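Local coordinates for protein Cif-like 1 (Burkholderia cenocepacia, PDB 7JQY) that probably acts as a hydrolase of the alpha/beta hydrolase fold, related to the Cif epoxide hydrolases, at residues K98-H110 with M127-E139. The protein carries 1 engineered substitution. Residues are numbered along the deposited sequence; the frame is centred on the assembly and turned at random.
Sequences KASMAGDIRALVH and MVAYAYAAQWPTE
Ala-102 is the small knob at the centre of this helix crossing: its methyl drops into a hollow bounded by Val-128, Ala-131, Tyr-132 and Gln-135, and CB reaches 3.6 Å from Tyr-132 N. Two knobs return the fit. Val-128 wedges among Lys-98, Met-101, Ala-102 and Ile-105, its CG1 pressed to 3.5 Å from Ala-102 CA, tight for two carbons. Tyr-132, with CG anti to its backbone nitrogen (chi1 -161°), swings its ring along helix 98-110 into the next hollow, lined by Ala-102, Ile-105, Arg-106 and Val-109; there Ile-105 CG2 meets the ring edge in its plane, 3.8 Å from CE2. With small residues at the crossing, the helix axes approach to 7.8 Å at -77°. Past the helix end, Trp-136 offers one indole face to Arg-106, whose extended chain lays CD over the six-membered ring and the guanidinium flat over the five-membered one, planes 5° apart, a cation-pi stack. The guanidinium also grips Glu-139 side-on, NE to OE1 at 2.9 Å and NH2 to the syn lone pair of OE2 at 2.7 Å. His-110 NE2 adds a longer bond to OE1 from above the carboxylate plane, while its CE1 lies over the guanidinium face opposite Trp-136. Tyr-132 and Val-109 rest on strand 117-122, which leads through a probable nucleophile elbow, bearing an engineered Ser-123, into helix 124-135. Tyr-132 also touches Ile-140 of strand 140-146, and helix 231-241 packs against Ala-99 and Gln-135.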
loop_
_atom_site.group_PDB
_atom_site.type_symbol
_atom_site.label_atom_id
_atom_site.label_comp_id
_atom_site.label_asym_id
_atom_site.label_seq_id
_atom_site.Cartn_x
_atom_site.Cartn_y
_atom_site.Cartn_z
ATOM N N LYS B 98 -1.089 -22.604 29.220
ATOM C CA LYS B 98 -2.330 -23.361 29.096
ATOM C C LYS B 98 -2.970 -23.650 30.448
ATOM O O LYS B 98 -4.203 -23.711 30.545
ATOM C CB LYS B 98 -2.066 -24.660 28.330
ATOM C CG LYS B 98 -1.387 -24.438 26.978
ATOM C CD LYS B 98 -2.058 -23.283 26.224
ATOM C CE LYS B 98 -1.167 -22.712 25.133
ATOM N NZ LYS B 98 0.049 -22.010 25.634
ATOM N N ALA B 99 -2.167 -23.826 31.503
ATOM C CA ALA B 99 -2.740 -24.080 32.825
ATOM C C ALA B 99 -3.582 -22.896 33.291
ATOM O O ALA B 99 -4.676 -23.075 33.840
ATOM C CB ALA B 99 -1.639 -24.389 33.838
ATOM N N SER B 100 -3.083 -21.680 33.096
ATOM C CA SER B 100 -3.858 -20.512 33.495
ATOM C C SER B 100 -5.088 -20.334 32.614
ATOM O O SER B 100 -6.145 -19.923 33.101
ATOM C CB SER B 100 -2.981 -19.263 33.441
ATOM O OG SER B 100 -2.072 -19.259 34.524
ATOM N N MET B 101 -4.976 -20.655 31.327
ATOM C CA MET B 101 -6.133 -20.565 30.446
ATOM C C MET B 101 -7.218 -21.548 30.853
ATOM O O MET B 101 -8.408 -21.269 30.667
ATOM C CB MET B 101 -5.703 -20.811 29.002
ATOM C CG MET B 101 -4.841 -19.707 28.466
ATOM S SD MET B 101 -4.378 -19.964 26.760
ATOM C CE MET B 101 -5.983 -20.147 25.977
ATOM N N ALA B 102 -6.833 -22.702 31.396
ATOM C CA ALA B 102 -7.828 -23.607 31.955
ATOM C C ALA B 102 -8.563 -22.950 33.114
ATOM O O ALA B 102 -9.765 -23.172 33.293
ATOM C CB ALA B 102 -7.176 -24.917 32.387
ATOM N N GLY B 103 -7.855 -22.142 33.913
ATOM C CA GLY B 103 -8.504 -21.422 35.003
ATOM C C GLY B 103 -9.568 -20.455 34.517
ATOM O O GLY B 103 -10.616 -20.303 35.150
ATOM N N ASP B 104 -9.318 -19.798 33.382
ATOM C CA ASP B 104 -10.343 -18.955 32.772
ATOM C C ASP B 104 -11.583 -19.771 32.440
ATOM O O ASP B 104 -12.713 -19.364 32.733
ATOM C CB ASP B 104 -9.804 -18.294 31.506
ATOM C CG ASP B 104 -8.625 -17.392 31.773
ATOM O OD1 ASP B 104 -7.775 -17.262 30.862
ATOM O OD2 ASP B 104 -8.560 -16.798 32.873
ATOM N N ILE B 105 -11.389 -20.943 31.831
ATOM C CA ILE B 105 -12.534 -21.756 31.446
ATOM C C ILE B 105 -13.296 -22.210 32.679
ATOM O O ILE B 105 -14.534 -22.259 32.683
ATOM C CB ILE B 105 -12.077 -22.951 30.591
ATOM C CG1 ILE B 105 -11.280 -22.444 29.393
ATOM C CG2 ILE B 105 -13.279 -23.778 30.172
ATOM C CD1 ILE B 105 -12.022 -21.365 28.606
ATOM N N ARG B 106 -12.574 -22.522 33.754
ATOM C CA ARG B 106 -13.234 -22.946 34.981
ATOM C C ARG B 106 -14.048 -21.813 35.602
ATOM O O ARG B 106 -15.169 -22.035 36.071
ATOM C CB ARG B 106 -12.201 -23.481 35.967
ATOM C CG ARG B 106 -12.802 -23.993 37.250
ATOM C CD ARG B 106 -11.764 -24.727 38.052
ATOM N NE ARG B 106 -12.313 -25.268 39.285
ATOM C CZ ARG B 106 -12.032 -24.785 40.489
ATOM N NH1 ARG B 106 -11.284 -23.693 40.606
ATOM N NH2 ARG B 106 -12.568 -25.347 41.566
ATOM N N ALA B 107 -13.504 -20.597 35.621
ATOM C CA ALA B 107 -14.239 -19.477 36.208
ATOM C C ALA B 107 -15.537 -19.208 35.460
ATOM O O ALA B 107 -16.566 -18.916 36.078
ATOM C CB ALA B 107 -13.365 -18.225 36.228
ATOM N N LEU B 108 -15.523 -19.360 34.132
ATOM C CA LEU B 108 -16.727 -19.144 33.336
ATOM C C LEU B 108 -17.755 -20.245 33.573
ATOM O O LEU B 108 -18.957 -19.972 33.640
ATOM C CB LEU B 108 -16.350 -19.079 31.850
ATOM C CG LEU B 108 -17.431 -19.000 30.764
ATOM C CD1 LEU B 108 -16.872 -18.298 29.531
ATOM C CD2 LEU B 108 -17.991 -20.363 30.376
ATOM N N VAL B 109 -17.304 -21.493 33.705
ATOM C CA VAL B 109 -18.229 -22.582 34.009
ATOM C C VAL B 109 -18.868 -22.362 35.372
ATOM O O VAL B 109 -20.068 -22.600 35.564
ATOM C CB VAL B 109 -17.502 -23.939 33.954
ATOM C CG1 VAL B 109 -18.402 -25.034 34.510
ATOM C CG2 VAL B 109 -17.051 -24.262 32.532
ATOM N N HIS B 110 -18.071 -21.918 36.345
ATOM C CA HIS B 110 -18.612 -21.651 37.670
ATOM C C HIS B 110 -19.598 -20.489 37.646
ATOM O O HIS B 110 -20.598 -20.518 38.367
ATOM C CB HIS B 110 -17.465 -21.407 38.649
ATOM C CG HIS B 110 -16.680 -22.645 38.962
ATOM N ND1 HIS B 110 -16.029 -22.834 40.163
ATOM C CD2 HIS B 110 -16.459 -23.769 38.233
ATOM C CE1 HIS B 110 -15.433 -24.016 40.156
ATOM N NE2 HIS B 110 -15.679 -24.602 38.997
ATOM N N MET B 127 -4.906 -28.729 24.972
ATOM C CA MET B 127 -3.952 -28.486 26.048
ATOM C C MET B 127 -4.636 -27.822 27.235
ATOM O O MET B 127 -4.405 -28.203 28.391
ATOM C CB MET B 127 -2.795 -27.622 25.545
ATOM C CG MET B 127 -2.233 -28.042 24.190
ATOM S SD MET B 127 -0.907 -26.975 23.569
ATOM C CE MET B 127 -0.601 -27.757 21.990
ATOM N N VAL B 128 -5.485 -26.829 26.967
ATOM C CA VAL B 128 -6.302 -26.237 28.020
ATOM C C VAL B 128 -7.208 -27.289 28.651
ATOM O O VAL B 128 -7.320 -27.385 29.879
ATOM C CB VAL B 128 -7.115 -25.061 27.452
ATOM C CG1 VAL B 128 -7.833 -24.313 28.573
ATOM C CG2 VAL B 128 -6.211 -24.124 26.663
ATOM N N ALA B 129 -7.862 -28.102 27.820
ATOM C CA ALA B 129 -8.772 -29.110 28.355
ATOM C C ALA B 129 -8.032 -30.114 29.233
ATOM O O ALA B 129 -8.542 -30.525 30.282
ATOM C CB ALA B 129 -9.503 -29.827 27.220
ATOM N N TYR B 130 -6.823 -30.516 28.827
ATOM C CA TYR B 130 -6.051 -31.434 29.656
ATOM C C TYR B 130 -5.649 -30.778 30.970
ATOM O O TYR B 130 -5.783 -31.382 32.041
ATOM C CB TYR B 130 -4.806 -31.922 28.907
ATOM C CG TYR B 130 -3.843 -32.642 29.825
ATOM C CD1 TYR B 130 -4.147 -33.902 30.329
ATOM C CD2 TYR B 130 -2.646 -32.052 30.215
ATOM C CE1 TYR B 130 -3.275 -34.563 31.181
ATOM C CE2 TYR B 130 -1.775 -32.698 31.066
ATOM C CZ TYR B 130 -2.094 -33.954 31.547
ATOM O OH TYR B 130 -1.226 -34.597 32.397
ATOM N N ALA B 131 -5.163 -29.535 30.906
ATOM C CA ALA B 131 -4.788 -28.812 32.119
ATOM C C ALA B 131 -5.985 -28.600 33.032
ATOM O O ALA B 131 -5.830 -28.568 34.255
ATOM C CB ALA B 131 -4.148 -27.471 31.762
ATOM N N TYR B 132 -7.180 -28.473 32.460
ATOM C CA TYR B 132 -8.389 -28.413 33.273
ATOM C C TYR B 132 -8.578 -29.715 34.040
ATOM O O TYR B 132 -8.768 -29.706 35.263
ATOM C CB TYR B 132 -9.598 -28.132 32.372
ATOM C CG TYR B 132 -10.852 -27.603 33.060
ATOM C CD1 TYR B 132 -11.230 -28.039 34.333
ATOM C CD2 TYR B 132 -11.671 -26.680 32.419
ATOM C CE1 TYR B 132 -12.378 -27.558 34.948
ATOM C CE2 TYR B 132 -12.817 -26.197 33.024
ATOM C CZ TYR B 132 -13.164 -26.636 34.285
ATOM O OH TYR B 132 -14.311 -26.151 34.870
ATOM N N ALA B 133 -8.485 -30.854 33.341
ATOM C CA ALA B 133 -8.678 -32.143 33.995
ATOM C C ALA B 133 -7.562 -32.446 34.984
ATOM O O ALA B 133 -7.809 -33.077 36.017
ATOM C CB ALA B 133 -8.777 -33.254 32.953
ATOM N N ALA B 134 -6.340 -31.990 34.704
ATOM C CA ALA B 134 -5.235 -32.284 35.610
ATOM C C ALA B 134 -5.361 -31.494 36.905
ATOM O O ALA B 134 -5.034 -32.007 37.983
ATOM C CB ALA B 134 -3.898 -31.984 34.932
ATOM N N GLN B 135 -5.842 -30.249 36.824
ATOM C CA GLN B 135 -5.934 -29.394 38.005
ATOM C C GLN B 135 -7.199 -29.636 38.823
ATOM O O GLN B 135 -7.174 -29.465 40.047
ATOM C CB GLN B 135 -5.853 -27.923 37.597
ATOM C CG GLN B 135 -4.433 -27.427 37.394
ATOM C CD GLN B 135 -4.380 -26.134 36.617
ATOM O OE1 GLN B 135 -3.719 -25.172 37.024
ATOM N NE2 GLN B 135 -5.076 -26.099 35.486
ATOM N N TRP B 136 -8.311 -30.001 38.189
ATOM C CA TRP B 136 -9.576 -30.226 38.892
ATOM C C TRP B 136 -10.214 -31.506 38.372
ATOM O O TRP B 136 -11.286 -31.486 37.758
ATOM C CB TRP B 136 -10.505 -29.017 38.734
ATOM C CG TRP B 136 -9.823 -27.750 39.155
ATOM C CD1 TRP B 136 -9.648 -27.304 40.431
ATOM C CD2 TRP B 136 -9.181 -26.790 38.303
ATOM N NE1 TRP B 136 -8.946 -26.123 40.429
ATOM C CE2 TRP B 136 -8.648 -25.785 39.135
ATOM C CE3 TRP B 136 -9.020 -26.674 36.918
ATOM C CZ2 TRP B 136 -7.962 -24.682 38.630
ATOM C CZ3 TRP B 136 -8.331 -25.583 36.421
ATOM C CH2 TRP B 136 -7.811 -24.603 37.275
ATOM N N PRO B 137 -9.593 -32.656 38.647
ATOM C CA PRO B 137 -10.073 -33.917 38.051
ATOM C C PRO B 137 -11.484 -34.310 38.460
ATOM O O PRO B 137 -12.196 -34.937 37.664
ATOM C CB PRO B 137 -9.046 -34.951 38.538
ATOM C CG PRO B 137 -7.910 -34.162 39.139
ATOM C CD PRO B 137 -8.473 -32.863 39.581
ATOM N N THR B 138 -11.909 -33.991 39.686
ATOM C CA THR B 138 -13.265 -34.342 40.100
ATOM C C THR B 138 -14.311 -33.606 39.272
ATOM O O THR B 138 -15.443 -34.085 39.134
ATOM C CB THR B 138 -13.454 -34.080 41.596
ATOM O OG1 THR B 138 -13.326 -32.680 41.865
ATOM C CG2 THR B 138 -12.406 -34.851 42.406
ATOM N N GLU B 139 -13.954 -32.442 38.726
ATOM C CA GLU B 139 -14.890 -31.590 38.005
ATOM C C GLU B 139 -15.056 -31.960 36.535
ATOM O O GLU B 139 -15.959 -31.428 35.882
ATOM C CB GLU B 139 -14.454 -30.122 38.119
ATOM C CG GLU B 139 -14.411 -29.632 39.554
ATOM C CD GLU B 139 -13.986 -28.184 39.683
ATOM O OE1 GLU B 139 -14.172 -27.415 38.712
ATOM O OE2 GLU B 139 -13.472 -27.814 40.767
#